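Local coordinates for protein putative secreted endoglycosylceramidase (Rhodococcus hoagii, PDB 6JYZ) that probably hydrolyses O-glycosidic bonds of galactose-linked ceramide glycolipids, as a family 5 glycoside hydrolase acting as an endogalactosylceramidase, at residues P291-Q296 with L325-W330; A266-F271 with V287-H292; N51-N56 with C366-A371; P131-P136 with I149-A154. All blocks are in the same frame, centred on the assembly; numbering follows the deposited sequence.

Interaction 1 (P291-Q296 with L325-W330)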
loop_
_atom_site.group_PDB
_atom_site.type_symbol
_atom_site.label_atom_id
_atom_site.label_comp_id
_atom_site.label_asym_id
_atom_site.label_seq_id
_atom_site.Cartn_x
_atom_site.Cartn_y
_atom_site.Cartn_z
ATOM N N PRO A 291 4.189 -1.804 8.102
ATOM C CA PRO A 291 3.006 -1.543 8.932
ATOM C C PRO A 291 2.237 -0.369 8.351
ATOM O O PRO A 291 2.780 0.453 7.591
ATOM C CB PRO A 291 3.628 -1.159 10.286
ATOM C CG PRO A 291 4.902 -0.428 9.882
ATOM C CD PRO A 291 5.422 -1.250 8.695
ATOM N N HIS A 292 0.953 -0.329 8.640
ATOM C CA HIS A 292 0.051 0.737 8.228
ATOM C C HIS A 292 -0.098 1.703 9.386
ATOM O O HIS A 292 -0.535 1.330 10.478
ATOM C CB HIS A 292 -1.311 0.208 7.754
ATOM C CG HIS A 292 -1.115 -0.732 6.590
ATOM N ND1 HIS A 292 -2.156 -1.503 6.094
ATOM C CD2 HIS A 292 -0.014 -0.977 5.813
ATOM C CE1 HIS A 292 -1.682 -2.193 5.034
ATOM N NE2 HIS A 292 -0.387 -1.916 4.840
ATOM N N LEU A 293 0.351 2.935 9.139
ATOM C CA LEU A 293 0.536 3.913 10.258
ATOM C C LEU A 293 -0.699 4.760 10.452
ATOM O O LEU A 293 -0.803 5.891 9.950
ATOM C CB LEU A 293 1.766 4.779 9.980
ATOM C CG LEU A 293 3.066 4.013 9.788
ATOM C CD1 LEU A 293 4.270 4.979 9.654
ATOM C CD2 LEU A 293 3.363 3.097 10.971
ATOM N N TYR A 294 -1.674 4.198 11.166
ATOM C CA TYR A 294 -2.988 4.795 11.351
ATOM C C TYR A 294 -3.164 5.469 12.726
ATOM O O TYR A 294 -4.293 5.877 13.042
ATOM C CB TYR A 294 -4.098 3.751 11.105
ATOM C CG TYR A 294 -4.369 3.510 9.628
ATOM C CD1 TYR A 294 -4.776 4.521 8.759
ATOM C CD2 TYR A 294 -4.239 2.257 9.056
ATOM C CE1 TYR A 294 -5.120 4.290 7.435
ATOM C CE2 TYR A 294 -4.579 1.978 7.734
ATOM C CZ TYR A 294 -5.012 3.006 6.930
ATOM O OH TYR A 294 -5.409 2.837 5.625
ATOM N N SER A 295 -2.072 5.657 13.481
ATOM C CA SER A 295 -2.155 6.355 14.763
ATOM C C SER A 295 -2.735 7.754 14.570
ATOM O O SER A 295 -2.351 8.502 13.671
ATOM C CB SER A 295 -0.863 6.387 15.458
ATOM O OG SER A 295 -0.382 5.065 15.744
ATOM N N GLN A 296 -3.675 8.076 15.452
ATOM C CA GLN A 296 -4.415 9.357 15.481
ATOM C C GLN A 296 -5.272 9.531 14.248
ATOM O O GLN A 296 -5.769 10.657 13.973
ATOM C CB GLN A 296 -3.537 10.580 15.778
ATOM C CG GLN A 296 -2.844 10.388 17.083
ATOM C CD GLN A 296 -2.247 11.662 17.619
ATOM O OE1 GLN A 296 -1.193 12.139 17.219
ATOM N NE2 GLN A 296 -2.925 12.210 18.620
ATOM N N LEU A 325 11.786 0.680 6.222
ATOM C CA LEU A 325 10.387 0.934 6.541
ATOM C C LEU A 325 9.727 1.612 5.355
ATOM O O LEU A 325 10.223 2.632 4.876
ATOM C CB LEU A 325 10.295 1.820 7.780
ATOM C CG LEU A 325 8.905 2.307 8.145
ATOM C CD1 LEU A 325 7.988 1.144 8.515
ATOM C CD2 LEU A 325 8.982 3.248 9.369
ATOM N N TRP A 326 8.609 1.085 4.893
ATOM C CA TRP A 326 7.828 1.729 3.816
ATOM C C TRP A 326 6.371 1.473 4.166
ATOM O O TRP A 326 6.015 0.288 4.245
ATOM C CB TRP A 326 8.161 1.098 2.457
ATOM C CG TRP A 326 7.374 1.695 1.342
ATOM C CD1 TRP A 326 7.648 2.871 0.695
ATOM C CD2 TRP A 326 6.154 1.207 0.765
ATOM N NE1 TRP A 326 6.684 3.131 -0.234
ATOM C CE2 TRP A 326 5.767 2.113 -0.250
ATOM C CE3 TRP A 326 5.397 0.048 0.934
ATOM C CZ2 TRP A 326 4.629 1.920 -1.018
ATOM C CZ3 TRP A 326 4.264 -0.178 0.182
ATOM C CH2 TRP A 326 3.879 0.772 -0.781
ATOM N N THR A 327 5.582 2.494 4.465
ATOM C CA THR A 327 4.232 2.219 5.008
ATOM C C THR A 327 3.225 2.107 3.877
ATOM O O THR A 327 2.936 3.073 3.163
ATOM C CB THR A 327 3.835 3.277 6.044
ATOM O OG1 THR A 327 2.520 2.905 6.499
ATOM C CG2 THR A 327 3.817 4.716 5.571
ATOM N N GLY A 328 2.602 0.945 3.737
ATOM C CA GLY A 328 1.757 0.696 2.578
ATOM C C GLY A 328 0.403 1.368 2.662
ATOM O O GLY A 328 -0.276 1.433 1.615
ATOM N N GLU A 329 -0.033 1.814 3.845
ATOM C CA GLU A 329 -1.275 2.555 3.951
ATOM C C GLU A 329 -1.173 3.475 5.117
ATOM O O GLU A 329 -0.652 3.162 6.174
ATOM C CB GLU A 329 -2.488 1.705 4.319
ATOM C CG GLU A 329 -2.881 0.686 3.289
ATOM C CD GLU A 329 -4.167 -0.064 3.633
ATOM O OE1 GLU A 329 -4.947 0.353 4.533
ATOM O OE2 GLU A 329 -4.321 -1.104 2.998
ATOM N N TRP A 330 -1.737 4.681 4.872
ATOM C CA TRP A 330 -1.951 5.709 5.897
ATOM C C TRP A 330 -2.977 6.635 5.311
ATOM O O TRP A 330 -3.214 6.671 4.095
ATOM C CB TRP A 330 -0.641 6.423 6.220
ATOM C CG TRP A 330 -0.113 7.281 5.110
ATOM C CD1 TRP A 330 0.699 6.885 4.062
ATOM C CD2 TRP A 330 -0.261 8.717 5.011
ATOM N NE1 TRP A 330 1.044 7.977 3.288
ATOM C CE2 TRP A 330 0.475 9.096 3.855
ATOM C CE3 TRP A 330 -0.955 9.668 5.761
ATOM C CZ2 TRP A 330 0.608 10.437 3.495
ATOM C CZ3 TRP A 330 -0.786 11.003 5.432
ATOM C CH2 TRP A 330 -0.020 11.369 4.314
#

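Interaction 2 (A266-F271 with V287-H292)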
loop_
_atom_site.group_PDB
_atom_site.type_symbol
_atom_site.label_atom_id
_atom_site.label_comp_id
_atom_site.label_asym_id
_atom_site.label_seq_id
_atom_site.Cartn_x
_atom_site.Cartn_y
_atom_site.Cartn_z
ATOM N N ALA A 266 -3.088 -7.275 10.946
ATOM C CA ALA A 266 -4.036 -6.167 10.904
ATOM C C ALA A 266 -4.137 -5.432 12.239
ATOM O O ALA A 266 -4.600 -4.293 12.235
ATOM C CB ALA A 266 -5.408 -6.738 10.545
ATOM N N LEU A 267 -3.800 -6.080 13.359
ATOM C CA LEU A 267 -3.867 -5.359 14.626
ATOM C C LEU A 267 -3.017 -4.114 14.617
ATOM O O LEU A 267 -3.357 -3.132 15.312
ATOM C CB LEU A 267 -3.443 -6.269 15.789
ATOM C CG LEU A 267 -4.374 -7.463 15.968
ATOM C CD1 LEU A 267 -3.779 -8.400 17.036
ATOM C CD2 LEU A 267 -5.792 -7.093 16.343
ATOM N N TRP A 268 -1.900 -4.057 13.901
ATOM C CA TRP A 268 -1.095 -2.819 13.881
ATOM C C TRP A 268 -1.928 -1.668 13.389
ATOM O O TRP A 268 -1.763 -0.523 13.868
ATOM C CB TRP A 268 0.130 -3.027 12.968
ATOM C CG TRP A 268 1.170 -1.943 13.143
ATOM C CD1 TRP A 268 1.057 -0.604 12.820
ATOM C CD2 TRP A 268 2.470 -2.117 13.708
ATOM N NE1 TRP A 268 2.227 0.055 13.172
ATOM C CE2 TRP A 268 3.093 -0.839 13.722
ATOM C CE3 TRP A 268 3.193 -3.209 14.169
ATOM C CZ2 TRP A 268 4.400 -0.662 14.196
ATOM C CZ3 TRP A 268 4.487 -3.035 14.651
ATOM C CH2 TRP A 268 5.072 -1.761 14.676
ATOM N N SER A 269 -2.835 -1.900 12.447
ATOM C CA SER A 269 -3.671 -0.833 11.910
ATOM C C SER A 269 -4.692 -0.300 12.881
ATOM O O SER A 269 -5.333 0.734 12.531
ATOM C CB SER A 269 -4.405 -1.307 10.663
ATOM O OG SER A 269 -3.441 -1.663 9.699
ATOM N N ALA A 270 -4.922 -0.973 14.011
ATOM C CA ALA A 270 -5.846 -0.470 15.042
ATOM C C ALA A 270 -5.130 -0.022 16.303
ATOM O O ALA A 270 -5.745 0.703 17.111
ATOM C CB ALA A 270 -6.807 -1.600 15.379
ATOM N N PHE A 271 -3.880 -0.385 16.523
ATOM C CA PHE A 271 -3.205 -0.083 17.776
ATOM C C PHE A 271 -1.911 0.679 17.580
ATOM O O PHE A 271 -1.401 1.245 18.579
ATOM C CB PHE A 271 -2.852 -1.378 18.535
ATOM C CG PHE A 271 -4.096 -2.089 19.020
ATOM C CD1 PHE A 271 -4.745 -1.597 20.176
ATOM C CD2 PHE A 271 -4.762 -3.030 18.257
ATOM C CE1 PHE A 271 -5.923 -2.212 20.606
ATOM C CE2 PHE A 271 -5.973 -3.593 18.668
ATOM C CZ PHE A 271 -6.512 -3.163 19.865
ATOM N N VAL A 287 13.879 -7.766 2.124
ATOM C CA VAL A 287 12.576 -7.516 2.765
ATOM C C VAL A 287 12.455 -6.069 3.223
ATOM O O VAL A 287 13.434 -5.379 3.531
ATOM C CB VAL A 287 12.372 -8.469 3.976
ATOM C CG1 VAL A 287 12.319 -9.924 3.514
ATOM C CG2 VAL A 287 13.375 -8.241 5.116
ATOM N N VAL A 288 11.204 -5.607 3.277
ATOM C CA VAL A 288 10.820 -4.239 3.652
ATOM C C VAL A 288 9.641 -4.350 4.605
ATOM O O VAL A 288 8.633 -4.989 4.251
ATOM C CB VAL A 288 10.445 -3.448 2.383
ATOM C CG1 VAL A 288 9.833 -2.101 2.783
ATOM C CG2 VAL A 288 11.649 -3.289 1.437
ATOM N N PHE A 289 9.765 -3.767 5.799
ATOM C CA PHE A 289 8.688 -3.829 6.782
ATOM C C PHE A 289 7.645 -2.746 6.511
ATOM O O PHE A 289 7.987 -1.566 6.301
ATOM C CB PHE A 289 9.316 -3.629 8.167
ATOM C CG PHE A 289 8.319 -3.739 9.301
ATOM C CD1 PHE A 289 7.451 -4.826 9.386
ATOM C CD2 PHE A 289 8.196 -2.733 10.255
ATOM C CE1 PHE A 289 6.507 -4.917 10.432
ATOM C CE2 PHE A 289 7.244 -2.855 11.292
ATOM C CZ PHE A 289 6.419 -3.917 11.352
ATOM N N SER A 290 6.371 -3.133 6.432
ATOM C CA SER A 290 5.319 -2.253 5.946
ATOM C C SER A 290 4.088 -2.285 6.859
ATOM O O SER A 290 3.006 -2.700 6.438
ATOM C CB SER A 290 4.987 -2.656 4.526
ATOM O OG SER A 290 4.170 -1.692 3.905
ATOM N N PRO A 291 4.189 -1.804 8.102
ATOM C CA PRO A 291 3.006 -1.543 8.932
ATOM C C PRO A 291 2.237 -0.369 8.351
ATOM O O PRO A 291 2.780 0.453 7.591
ATOM C CB PRO A 291 3.628 -1.159 10.286
ATOM C CG PRO A 291 4.902 -0.428 9.882
ATOM C CD PRO A 291 5.422 -1.250 8.695
ATOM N N HIS A 292 0.953 -0.329 8.640
ATOM C CA HIS A 292 0.051 0.737 8.228
ATOM C C HIS A 292 -0.098 1.703 9.386
ATOM O O HIS A 292 -0.535 1.330 10.478
ATOM C CB HIS A 292 -1.311 0.208 7.754
ATOM C CG HIS A 292 -1.115 -0.732 6.590
ATOM N ND1 HIS A 292 -2.156 -1.503 6.094
ATOM C CD2 HIS A 292 -0.014 -0.977 5.813
ATOM C CE1 HIS A 292 -1.682 -2.193 5.034
ATOM N NE2 HIS A 292 -0.387 -1.916 4.840
HETATM O O HOH W 1 -0.641 -2.474 9.718
#

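Interaction 3 (N51-N56 with C366-A371)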
loop_
_atom_site.group_PDB
_atom_site.type_symbol
_atom_site.label_atom_id
_atom_site.label_comp_id
_atom_site.label_asym_id
_atom_site.label_seq_id
_atom_site.Cartn_x
_atom_site.Cartn_y
_atom_site.Cartn_z
ATOM N N ASN A 51 -9.071 -4.413 -8.191
ATOM C CA ASN A 51 -9.508 -5.310 -7.105
ATOM C C ASN A 51 -10.919 -5.828 -7.403
ATOM O O ASN A 51 -11.677 -5.226 -8.168
ATOM C CB ASN A 51 -9.385 -4.529 -5.776
ATOM C CG ASN A 51 -9.283 -5.474 -4.598
ATOM O OD1 ASN A 51 -9.337 -6.713 -4.693
ATOM N ND2 ASN A 51 -9.137 -4.898 -3.404
ATOM N N ASP A 52 -11.262 -6.939 -6.750
ATOM C CA ASP A 52 -12.502 -7.694 -6.995
ATOM C C ASP A 52 -13.338 -7.609 -5.725
ATOM O O ASP A 52 -13.155 -8.394 -4.784
ATOM C CB ASP A 52 -12.115 -9.136 -7.334
ATOM C CG ASP A 52 -13.313 -10.034 -7.552
ATOM O OD1 ASP A 52 -14.408 -9.539 -7.804
ATOM O OD2 ASP A 52 -13.113 -11.270 -7.440
ATOM N N TYR A 53 -14.241 -6.673 -5.607
ATOM C CA TYR A 53 -15.061 -6.521 -4.413
ATOM C C TYR A 53 -16.417 -7.177 -4.608
ATOM O O TYR A 53 -17.033 -7.144 -5.712
ATOM C CB TYR A 53 -15.345 -5.039 -4.187
ATOM C CG TYR A 53 -14.153 -4.254 -3.725
ATOM C CD1 TYR A 53 -13.706 -4.304 -2.416
ATOM C CD2 TYR A 53 -13.409 -3.486 -4.613
ATOM C CE1 TYR A 53 -12.587 -3.592 -1.982
ATOM C CE2 TYR A 53 -12.278 -2.751 -4.214
ATOM C CZ TYR A 53 -11.878 -2.839 -2.899
ATOM O OH TYR A 53 -10.735 -2.150 -2.570
ATOM N N ALA A 54 -16.982 -7.673 -3.518
ATOM C CA ALA A 54 -18.407 -8.038 -3.498
ATOM C C ALA A 54 -19.204 -6.767 -3.807
ATOM O O ALA A 54 -18.893 -5.678 -3.311
ATOM C CB ALA A 54 -18.751 -8.496 -2.097
ATOM N N SER A 55 -20.321 -7.011 -4.542
ATOM C CA SER A 55 -21.221 -5.923 -4.859
ATOM C C SER A 55 -22.257 -5.673 -3.767
ATOM O O SER A 55 -22.817 -4.585 -3.691
ATOM C CB SER A 55 -21.873 -6.105 -6.226
ATOM O OG SER A 55 -22.747 -7.197 -6.113
ATOM N N ASN A 56 -22.529 -6.705 -2.928
ATOM C CA ASN A 56 -23.374 -6.538 -1.750
ATOM C C ASN A 56 -24.805 -6.041 -2.071
ATOM O O ASN A 56 -25.419 -5.368 -1.246
ATOM C CB ASN A 56 -22.696 -5.614 -0.710
ATOM C CG ASN A 56 -21.520 -6.295 -0.058
ATOM O OD1 ASN A 56 -20.395 -5.706 -0.048
ATOM N ND2 ASN A 56 -21.708 -7.477 0.439
ATOM N N CYS A 366 -18.800 4.360 -5.486
ATOM C CA CYS A 366 -20.031 4.469 -4.739
ATOM C C CYS A 366 -20.547 3.134 -4.185
ATOM O O CYS A 366 -21.200 3.123 -3.153
ATOM C CB CYS A 366 -21.109 5.020 -5.690
ATOM S SG CYS A 366 -20.728 6.671 -6.328
ATOM N N GLY A 367 -20.229 2.035 -4.859
ATOM C CA GLY A 367 -20.616 0.704 -4.428
ATOM C C GLY A 367 -19.493 -0.008 -3.666
ATOM O O GLY A 367 -19.644 -1.196 -3.392
ATOM N N ASP A 368 -18.408 0.672 -3.327
ATOM C CA ASP A 368 -17.346 0.000 -2.542
ATOM C C ASP A 368 -17.981 -0.473 -1.239
ATOM O O ASP A 368 -18.804 0.223 -0.648
ATOM C CB ASP A 368 -16.275 1.078 -2.280
ATOM C CG ASP A 368 -15.005 0.583 -1.582
ATOM O OD1 ASP A 368 -15.109 0.180 -0.425
ATOM O OD2 ASP A 368 -13.945 0.615 -2.186
ATOM N N PRO A 369 -17.527 -1.633 -0.711
ATOM C CA PRO A 369 -18.083 -2.096 0.555
ATOM C C PRO A 369 -17.941 -1.127 1.706
ATOM O O PRO A 369 -18.771 -1.079 2.583
ATOM C CB PRO A 369 -17.345 -3.384 0.884
ATOM C CG PRO A 369 -16.154 -3.330 -0.077
ATOM C CD PRO A 369 -16.590 -2.559 -1.346
ATOM N N HIS A 370 -16.894 -0.297 1.688
ATOM C CA HIS A 370 -16.730 0.691 2.736
ATOM C C HIS A 370 -17.937 1.616 2.752
ATOM O O HIS A 370 -18.392 2.033 3.805
ATOM C CB HIS A 370 -15.401 1.517 2.582
ATOM C CG HIS A 370 -14.069 0.796 2.679
ATOM N ND1 HIS A 370 -13.493 0.058 1.642
ATOM C CD2 HIS A 370 -13.258 0.600 3.781
ATOM C CE1 HIS A 370 -12.317 -0.457 2.070
ATOM N NE2 HIS A 370 -12.200 -0.133 3.367
ATOM N N ALA A 371 -18.448 2.012 1.562
ATOM C CA ALA A 371 -19.623 2.872 1.438
ATOM C C ALA A 371 -20.888 2.109 1.787
ATOM O O ALA A 371 -21.803 2.664 2.408
ATOM C CB ALA A 371 -19.726 3.452 0.011
HETATM O O HOH W 2 -19.932 -3.597 -1.927
#

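Interaction 4 (P131-P136 with I149-A154)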
loop_
_atom_site.group_PDB
_atom_site.type_symbol
_atom_site.label_atom_id
_atom_site.label_comp_id
_atom_site.label_asym_id
_atom_site.label_seq_id
_atom_site.Cartn_x
_atom_site.Cartn_y
_atom_site.Cartn_z
ATOM N N PRO A 131 -14.576 -11.668 -0.690
ATOM C CA PRO A 131 -15.940 -11.272 -1.045
ATOM C C PRO A 131 -17.047 -12.162 -0.510
ATOM O O PRO A 131 -18.189 -11.715 -0.578
ATOM C CB PRO A 131 -15.982 -11.390 -2.609
ATOM C CG PRO A 131 -14.498 -11.347 -3.020
ATOM C CD PRO A 131 -13.753 -12.043 -1.866
ATOM N N TYR A 132 -16.714 -13.355 -0.017
ATOM C CA TYR A 132 -17.761 -14.353 0.216
ATOM C C TYR A 132 -18.016 -14.537 1.696
ATOM O O TYR A 132 -18.657 -15.556 2.045
ATOM C CB TYR A 132 -17.375 -15.673 -0.503
ATOM C CG TYR A 132 -17.240 -15.452 -1.987
ATOM C CD1 TYR A 132 -18.382 -15.375 -2.781
ATOM C CD2 TYR A 132 -16.029 -15.197 -2.575
ATOM C CE1 TYR A 132 -18.292 -15.061 -4.146
ATOM C CE2 TYR A 132 -15.897 -14.874 -3.930
ATOM C CZ TYR A 132 -17.037 -14.794 -4.682
ATOM O OH TYR A 132 -16.953 -14.471 -6.035
ATOM N N VAL A 133 -17.758 -13.540 2.514
ATOM C CA VAL A 133 -17.967 -13.610 3.954
ATOM C C VAL A 133 -19.162 -12.817 4.424
ATOM O O VAL A 133 -19.326 -12.695 5.647
ATOM C CB VAL A 133 -16.700 -13.086 4.682
ATOM C CG1 VAL A 133 -15.502 -13.940 4.290
ATOM C CG2 VAL A 133 -16.413 -11.630 4.457
ATOM N N GLY A 134 -19.992 -12.272 3.551
ATOM C CA GLY A 134 -21.116 -11.478 4.017
ATOM C C GLY A 134 -22.301 -12.328 4.496
ATOM O O GLY A 134 -22.446 -13.493 4.159
ATOM N N THR A 135 -23.152 -11.685 5.295
ATOM C CA THR A 135 -24.353 -12.376 5.783
ATOM C C THR A 135 -25.387 -12.437 4.662
ATOM O O THR A 135 -25.766 -11.403 4.148
ATOM C CB THR A 135 -24.925 -11.633 6.982
ATOM O OG1 THR A 135 -23.896 -11.398 7.963
ATOM C CG2 THR A 135 -26.029 -12.441 7.664
ATOM N N PRO A 136 -25.868 -13.641 4.305
ATOM C CA PRO A 136 -26.859 -13.678 3.201
ATOM C C PRO A 136 -28.159 -13.001 3.599
ATOM O O PRO A 136 -28.514 -12.885 4.773
ATOM C CB PRO A 136 -27.077 -15.180 3.005
ATOM C CG PRO A 136 -25.987 -15.927 3.705
ATOM C CD PRO A 136 -25.399 -14.944 4.734
ATOM N N ILE A 149 -20.855 -7.886 5.670
ATOM C CA ILE A 149 -20.996 -7.788 4.217
ATOM C C ILE A 149 -19.742 -8.415 3.612
ATOM O O ILE A 149 -18.797 -8.780 4.316
ATOM C CB ILE A 149 -21.154 -6.336 3.733
ATOM C CG1 ILE A 149 -19.934 -5.456 4.043
ATOM C CG2 ILE A 149 -22.438 -5.737 4.340
ATOM C CD1 ILE A 149 -20.054 -4.016 3.474
ATOM N N GLY A 150 -19.773 -8.637 2.302
ATOM C CA GLY A 150 -18.618 -9.153 1.591
ATOM C C GLY A 150 -17.603 -8.052 1.259
ATOM O O GLY A 150 -17.981 -6.892 1.054
ATOM N N TRP A 151 -16.329 -8.481 1.152
ATOM C CA TRP A 151 -15.249 -7.528 0.918
ATOM C C TRP A 151 -14.439 -7.952 -0.302
ATOM O O TRP A 151 -14.979 -7.891 -1.416
ATOM C CB TRP A 151 -14.419 -7.356 2.208
ATOM C CG TRP A 151 -15.229 -6.715 3.300
ATOM C CD1 TRP A 151 -16.063 -7.352 4.175
ATOM C CD2 TRP A 151 -15.301 -5.319 3.571
ATOM N NE1 TRP A 151 -16.663 -6.422 4.975
ATOM C CE2 TRP A 151 -16.230 -5.167 4.632
ATOM C CE3 TRP A 151 -14.624 -4.180 3.091
ATOM C CZ2 TRP A 151 -16.556 -3.915 5.168
ATOM C CZ3 TRP A 151 -14.968 -2.944 3.620
ATOM C CH2 TRP A 151 -15.906 -2.828 4.646
ATOM N N ASP A 152 -13.205 -8.369 -0.128
ATOM C CA ASP A 152 -12.271 -8.601 -1.245
ATOM C C ASP A 152 -11.150 -9.443 -0.721
ATOM O O ASP A 152 -10.815 -9.346 0.477
ATOM C CB ASP A 152 -11.735 -7.281 -1.825
ATOM C CG ASP A 152 -10.990 -6.455 -0.788
ATOM O OD1 ASP A 152 -11.692 -5.995 0.199
ATOM O OD2 ASP A 152 -9.793 -6.250 -0.912
ATOM N N GLY A 153 -10.539 -10.263 -1.601
ATOM C CA GLY A 153 -9.418 -11.098 -1.209
ATOM C C GLY A 153 -9.551 -12.465 -1.832
ATOM O O GLY A 153 -9.353 -12.631 -3.058
ATOM N N ALA A 154 -9.846 -13.449 -1.015
ATOM C CA ALA A 154 -9.799 -14.831 -1.449
ATOM C C ALA A 154 -11.040 -15.257 -2.222
ATOM O O ALA A 154 -12.141 -14.817 -1.965
ATOM C CB ALA A 154 -9.669 -15.684 -0.192
HETATM O O HOH W 3 -14.034 -14.912 0.171
#

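Interaction 1 (P291-Q296 with L325-W330)
The imidazole of H292 and the side chain of E329 lie one over the other, ring and carboxylate planes only 20° apart. E329 CG sits over a ring face, offset toward the rim, 3.7 Å from the centroid of the H292 ring. The E329 chain is extended beyond CG, which lays the carboxylate over the ND1–CE1 side of the imidazole while OE1 reaches Y294 OH. There the planes are 79° apart: Y294 OH donates to E329 OE1 over 2.8 Å, on the anti side of the carboxylate. Earlier in the two segments, T327 OG1 donates to P291 O at 2.7 Å, in the carbonyl plane and on a lone pair. The backbone N of L293 makes two weak bonds, to E329 O at 3.1 Å and to T327 OG1 at 3.4 Å, and L325 CD1 rests against P291 CD at 3.5 Å. Helix 307-321 covers P291, L293 and L325. H292 ND1 bonds to E222, while E329 OE2 forms a salt bridge with R83. E329 lies near the end of the seventh barrel strand, where family 5 hydrolases carry their nucleophile. Both its carboxylate oxygens are held and an imidazole stacks alongside, which limits its rotation.

Interaction 2 (A266-F271 with V287-H292)
W268 reaches from helix 268-271 onto P291 and F289. Its CB points at the segment 287-292, and with CG anti to the backbone N (chi1 -166°) the indole extends along the P291 side chain. CG is already within 3.8 Å of P291 CB. At CD1 the edge of the ring faces the backbone, with H292 O near the ring plane and 3.4 Å from that carbon. NE1 and CE2 come next, beneath the same proline methylene: P291 CB stands 3.4 Å from the centroid of the five-membered ring, a CH-pi contact almost on the ring normal. The contact lies within the beta-alpha-beta unit of strand 259-262, helix 268-271 and strand 287-289, part of the (beta/alpha)8 barrel of family 5. Beside the indole, a water donates to S269 OG at 2.9 Å and accepts from H292 N at the same distance; S269 OG is also hydrogen-bonded to E222. I313 and A314 of helix 307-321 also pack on W268. At the far end, CZ3 meets F289 CZ at 3.9 Å, the phenyl edge turned to the indole face in a T-shaped pair with planes at 78°.

Interaction 3 (N51-N56 with C366-A371)
An N-capped helix start, that of 369-374, is packed by P369 against the ring of Y53 in the loop that follows the first barrel strand. Y53 CD1 lies 3.5 Å from P369 CG and the same distance from P369 CD; the two side chains cross at about a right angle. D368 comes over one face of the tyrosine: its OD2 is 4.1 Å from Y53 CZ, with ring and carboxylate planes 45° apart, a loose packing contact. The other oxygen does the capping. With CG anti to the backbone N (chi1 -175°), D368 OD1 accepts from H370 N at 2.8 Å on its anti lone pair. It also takes H370 ND1 at 2.6 Å on the syn side, the oxygen lying in the imidazole plane. Two donors of one residue thus grip a single oxygen and hold the H370 ring, whose partner in an edge-to-face pair is W151. A water lies between the two backbones, placed to donate to A54 O (2.7 Å) and to G367 O (2.8 Å), though more acceptors surround it than it has protons. Y53 OH bonds to N48, and the C366–C389 disulfide ties the chain just before the helix. The segments follow the first and last barrel strands, so the contact joins neighbouring loops at the C-terminal strand ends, where (beta/alpha)8 hydrolases place their active sites.

Interaction 4 (P131-P136 with I149-A154)
P131 packs along the backbone from G150 to A154, where the long loop after strand 119-124 of the (beta/alpha)8 barrel doubles back on itself. On the tight side the two runs of chain meet main chain to main chain. P131 O lies 3.4 Å from G150 CA, where the lack of a side chain makes room for it, and P131 CA approaches W151 O in a second CH-O contact. P131 CD is 3.2 Å from A154 O. Further along, G134 CA comes within 3.4 Å of I149 C, an approach that the missing side chain of G134 makes possible. V133 is fitted more loosely: its CG2 is 3.7 Å from I149 O and 4.3 Å from W151 CD1, at the indole edge. I149 CD1 covers one face of that indole. No direct hydrogen bond joins the two segments. On the outer side, where Y132 is exposed, a water takes over, accepting from Y132 N at 3.1 Å and donating to A154 O at 2.9 Å. The Y132 ring lies over P131 CB, and its edge is turned to A154 O, which lies near the ring plane, 4.0 Å from Y132 CD2.

All four interactions belong to the (beta/alpha)8 barrel and to the loops at the C-terminal ends of its strands. Along the chain, interaction 4 closes first, after strand 119-124, and interactions 2 and 1 follow; interaction 3 spans all of them, joining the loop after strand 38-47 to the one after strand 356-359. Interactions 1 and 2 share P291 and H292, with centres 6 Å apart, and are tied by S290 OG to W326 O. Interactions 3 and 4, centres 10 Å apart, meet through N51 with D152 and A54 with W151. The pairs stand 23 to 25 Å apart between centres. The first probably shapes the strand ends that carry family 5 catalytic residues; the second joins peripheral loops around them.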